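Local coordinates for oligopeptide-binding protein oppA (Lactococcus lactis, PDB 3DRF), which captures oligopeptides in a voluminous, flytrap-like cavity as the receptor of the OppABCDF ABC transporter, which imports them into the cell, at residues I430-W433 with K434-G437; R323-P326 with L327-Q330. All blocks are in the same frame, centred on the assembly; numbering follows the deposited sequence.

Contact 1: I430-W433 with K434-G437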
loop_
_atom_site.group_PDB
_atom_site.type_symbol
_atom_site.label_atom_id
_atom_site.label_comp_id
_atom_site.label_asym_id
_atom_site.label_seq_id
_atom_site.Cartn_x
_atom_site.Cartn_y
_atom_site.Cartn_z
ATOM N N ILE A 430 -3.735 8.998 23.760
ATOM C CA ILE A 430 -4.528 10.105 24.290
ATOM C C ILE A 430 -3.989 10.565 25.679
ATOM O O ILE A 430 -3.892 11.734 25.928
ATOM C CB ILE A 430 -6.036 9.698 24.334
ATOM C CG1 ILE A 430 -6.583 9.658 22.897
ATOM C CG2 ILE A 430 -6.860 10.738 25.151
ATOM C CD1 ILE A 430 -8.055 9.105 22.765
ATOM N N GLN A 431 -3.671 9.604 26.524
ATOM C CA GLN A 431 -3.060 9.854 27.820
ATOM C C GLN A 431 -1.701 10.539 27.676
ATOM O O GLN A 431 -1.440 11.452 28.374
ATOM C CB GLN A 431 -2.917 8.521 28.576
ATOM C CG GLN A 431 -2.139 8.611 29.869
ATOM C CD GLN A 431 -1.691 7.256 30.414
ATOM O OE1 GLN A 431 -1.891 6.205 29.829
ATOM N NE2 GLN A 431 -1.098 7.309 31.598
ATOM N N GLN A 432 -0.856 10.131 26.737
ATOM C CA GLN A 432 0.420 10.827 26.557
ATOM C C GLN A 432 0.198 12.285 26.084
ATOM O O GLN A 432 0.857 13.182 26.536
ATOM C CB GLN A 432 1.356 10.085 25.557
ATOM C CG GLN A 432 1.602 8.596 25.850
ATOM C CD GLN A 432 1.995 8.317 27.309
ATOM O OE1 GLN A 432 2.906 8.883 27.822
ATOM N NE2 GLN A 432 1.271 7.437 27.919
ATOM N N TRP A 433 -0.754 12.485 25.193
ATOM C CA TRP A 433 -1.043 13.813 24.699
ATOM C C TRP A 433 -1.605 14.746 25.808
ATOM O O TRP A 433 -1.289 15.882 25.842
ATOM C CB TRP A 433 -1.968 13.660 23.463
ATOM C CG TRP A 433 -1.170 13.109 22.259
ATOM C CD1 TRP A 433 0.108 13.333 21.999
ATOM C CD2 TRP A 433 -1.631 12.198 21.262
ATOM N NE1 TRP A 433 0.509 12.670 20.872
ATOM C CE2 TRP A 433 -0.551 11.961 20.395
ATOM C CE3 TRP A 433 -2.853 11.599 20.997
ATOM C CZ2 TRP A 433 -0.650 11.134 19.268
ATOM C CZ3 TRP A 433 -2.963 10.739 19.862
ATOM C CH2 TRP A 433 -1.856 10.504 19.029
ATOM N N LYS A 434 -2.389 14.174 26.702
ATOM C CA LYS A 434 -2.847 14.935 27.877
ATOM C C LYS A 434 -1.643 15.417 28.723
ATOM O O LYS A 434 -1.672 16.510 29.217
ATOM C CB LYS A 434 -3.827 14.089 28.676
ATOM C CG LYS A 434 -4.372 14.815 29.939
ATOM C CD LYS A 434 -5.450 13.965 30.598
ATOM C CE LYS A 434 -6.133 14.689 31.806
ATOM N NZ LYS A 434 -6.955 13.711 32.590
ATOM N N LYS A 435 -0.612 14.592 28.855
ATOM C CA LYS A 435 0.617 15.008 29.567
ATOM C C LYS A 435 1.255 16.254 28.973
ATOM O O LYS A 435 1.910 16.980 29.683
ATOM C CB LYS A 435 1.684 13.896 29.625
ATOM C CG LYS A 435 1.255 12.592 30.331
ATOM C CD LYS A 435 2.358 11.510 30.161
ATOM C CE LYS A 435 1.961 10.202 30.771
ATOM N NZ LYS A 435 3.039 9.261 30.616
ATOM N N ILE A 436 1.080 16.493 27.687
ATOM C CA ILE A 436 1.641 17.722 27.055
ATOM C C ILE A 436 0.599 18.808 26.783
ATOM O O ILE A 436 0.850 19.715 26.096
ATOM C CB ILE A 436 2.460 17.438 25.754
ATOM C CG1 ILE A 436 1.547 16.824 24.666
ATOM C CG2 ILE A 436 3.725 16.492 26.072
ATOM C CD1 ILE A 436 2.134 16.874 23.243
ATOM N N GLY A 437 -0.572 18.659 27.365
ATOM C CA GLY A 437 -1.625 19.662 27.305
ATOM C C GLY A 437 -2.395 19.746 25.989
ATOM O O GLY A 437 -2.950 20.727 25.666
HETATM O O HOH W 1 2.003 6.485 30.557
#
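A Schellman motif closes helix 422-435, and the residues of its last turn meet across it through backbone and side chains. K434 N still donates to I430 O at 3.0 Å in the regular helical manner, but I436 N turns to W433 O at 3.1 Å, and G437 N reaches back to K434 O. G437 is the C-prime residue; its positive phi of 76° is easy for glycine and strained for residues with a CB. Q432 and K435 run side by side, pointing the same way, the glutamine buried against N341 and Q379. The glutamine bends at chi2 (-49°), which turns its amide back along the helix, while the lysine stays extended so that NZ arrives at Q432 OE1, 2.8 Å away. One water completes the ring, accepting from Q432 NE2 at 2.9 Å and from K435 NZ at 3.0 Å; NE2 also makes a weak bond to N428 O. An amide suits this place because it offers an acceptor and a donor together. With an alanine here the K435 ammonium would probably be left without its carbonyl mate and freer to swing, and the water would lose one of its two donors. W433 CD1 meets I436 CD1 at 4.3 Å, while I436 CG1 rests 3.2 Å from W433 O. The indole packs edge-to-face with Y413 and on V440, and its NE1 donates to I336 O of helix 330-339. I436 packs on helix 381-390, so the helix of the beta-alpha-beta unit 407-414, 422-435, 439-442 ends against its own strands and two other helices.

Contact 2: R323-P326 with L327-Q330; sequences RKTP and LQDQ
T325 and L327 meet in an ST turn, which starts the short 3-10 turn leading into helix 330-339. T325 OG1 accepts L327 N at 3.2 Å (N-H...O 160°); with OG1 anti to the backbone N, chi1 170°, the hydroxyl lies beside the carbonyl carbon and faces the amide two residues on. Threonine fits because its hydroxyl supplies this acceptor while its methyl, CG2, packs 4.0 Å from Q328 CG. The return bond comes from Q328, whose extended side chain brings OE1 to within 3.0 Å of T325 N, a nearly straight bond (163°) whose donor stands above the amide plane. The backbone N of Q328 donates to T325 O at 2.9 Å, and D329 N to P326 O at 3.0 Å; two successive turns are thereby closed. T325 thus uses its N-H as a donor and its carbonyl and hydroxyl oxygens as acceptors. P326 suits the second position (i+1) of the T325-Q328 turn, since its ring fixes phi and it has no N-H to satisfy. The charged ends find their partners elsewhere: R323 bonds N464 OD1 through NE and N308 O through NH1, and forms a salt bridge to D467 through NH2. D329 is at the N-cap position of the helix but makes no capping bond; its OD2 accepts a hydrogen bond from W393 NE1 and forms a salt bridge with K404 NZ. L327 O accepts from R333 NH1, while the leucine side chain is buried on L309, V332 and I336. On its way to T325 N, the glutamine chain passes two carbonyl oxygens: Q328 CG lies 3.3 Å from T325 O and 3.5 Å from R323 O.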
loop_
_atom_site.group_PDB
_atom_site.type_symbol
_atom_site.label_atom_id
_atom_site.label_comp_id
_atom_site.label_asym_id
_atom_site.label_seq_id
_atom_site.Cartn_x
_atom_site.Cartn_y
_atom_site.Cartn_z
ATOM N N ARG A 323 -5.778 23.807 4.958
ATOM C CA ARG A 323 -6.677 23.591 6.093
ATOM C C ARG A 323 -6.266 24.446 7.279
ATOM O O ARG A 323 -5.157 24.476 7.657
ATOM C CB ARG A 323 -6.676 22.103 6.482
ATOM C CG ARG A 323 -7.727 21.723 7.577
ATOM C CD ARG A 323 -7.946 20.223 7.704
ATOM N NE ARG A 323 -8.905 19.926 8.756
ATOM C CZ ARG A 323 -8.598 19.595 9.994
ATOM N NH1 ARG A 323 -7.335 19.482 10.374
ATOM N NH2 ARG A 323 -9.580 19.410 10.879
ATOM N N LYS A 324 -7.266 25.081 7.897
ATOM C CA LYS A 324 -7.029 25.903 9.087
ATOM C C LYS A 324 -7.076 25.002 10.307
ATOM O O LYS A 324 -8.040 24.391 10.549
ATOM C CB LYS A 324 -8.059 27.036 9.190
ATOM C CG LYS A 324 -7.843 28.022 8.107
ATOM C CD LYS A 324 -8.726 29.248 8.196
ATOM C CE LYS A 324 -8.610 30.004 6.891
ATOM N NZ LYS A 324 -9.242 29.188 5.882
ATOM N N THR A 325 -5.965 24.900 11.021
ATOM C CA THR A 325 -5.860 23.978 12.152
ATOM C C THR A 325 -4.603 24.316 13.007
ATOM O O THR A 325 -3.650 24.745 12.469
ATOM C CB THR A 325 -5.766 22.487 11.646
ATOM O OG1 THR A 325 -5.432 21.618 12.718
ATOM C CG2 THR A 325 -4.725 22.258 10.507
ATOM N N PRO A 326 -4.624 24.032 14.312
ATOM C CA PRO A 326 -3.396 24.162 15.100
ATOM C C PRO A 326 -2.209 23.363 14.514
ATOM O O PRO A 326 -1.080 23.684 14.720
ATOM C CB PRO A 326 -3.821 23.624 16.479
ATOM C CG PRO A 326 -5.309 24.011 16.567
ATOM C CD PRO A 326 -5.767 23.643 15.170
ATOM N N LEU A 327 -2.542 22.300 13.775
ATOM C CA LEU A 327 -1.515 21.479 13.115
ATOM C C LEU A 327 -0.751 22.171 12.005
ATOM O O LEU A 327 0.186 21.643 11.541
ATOM C CB LEU A 327 -2.111 20.156 12.611
ATOM C CG LEU A 327 -2.514 19.222 13.786
ATOM C CD1 LEU A 327 -3.457 18.087 13.245
ATOM C CD2 LEU A 327 -1.352 18.661 14.535
ATOM N N GLN A 328 -1.182 23.376 11.618
ATOM C CA GLN A 328 -0.389 24.244 10.750
ATOM C C GLN A 328 0.906 24.652 11.444
ATOM O O GLN A 328 1.780 25.038 10.792
ATOM C CB GLN A 328 -1.173 25.533 10.422
ATOM C CG GLN A 328 -2.394 25.390 9.517
ATOM C CD GLN A 328 -3.216 26.708 9.444
ATOM O OE1 GLN A 328 -3.997 27.035 10.297
ATOM N NE2 GLN A 328 -3.020 27.434 8.364
ATOM N N ASP A 329 0.935 24.628 12.766
ATOM C CA ASP A 329 2.142 25.032 13.555
ATOM C C ASP A 329 3.107 23.831 13.587
ATOM O O ASP A 329 2.816 22.826 14.188
ATOM C CB ASP A 329 1.768 25.444 15.006
ATOM C CG ASP A 329 1.035 26.824 15.116
ATOM O OD1 ASP A 329 1.306 27.677 14.301
ATOM O OD2 ASP A 329 0.322 27.038 16.074
ATOM N N GLN A 330 4.249 23.988 12.932
ATOM C CA GLN A 330 5.300 22.976 12.956
ATOM C C GLN A 330 5.656 22.462 14.365
ATOM O O GLN A 330 5.821 21.332 14.560
ATOM C CB GLN A 330 6.552 23.497 12.243
ATOM C CG GLN A 330 7.619 22.475 12.013
ATOM C CD GLN A 330 8.648 23.010 11.025
ATOM O OE1 GLN A 330 8.750 24.209 10.839
ATOM N NE2 GLN A 330 9.435 22.197 10.528
#

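Overall arrangement
Contact 2 comes first along the chain and contact 1 about a hundred residues later; their centres are 18 Å apart and their nearest atoms about 9 Å, with no touch between them. Helix 330-339 bridges the gap. Contact 2 leads into its start, and L327 packs on V332 and, further along, on I336; the carbonyl of the same I336 receives the indole N-H of contact 1, whose W433 and I436 also touch A339. Strand 407-414 is shared as well, through P326 at one place and Y413 at another. With centres 30 Å (contact 1) and 27 Å (contact 2) from the chain's centre, both are structural packing in the periphery of the receptor.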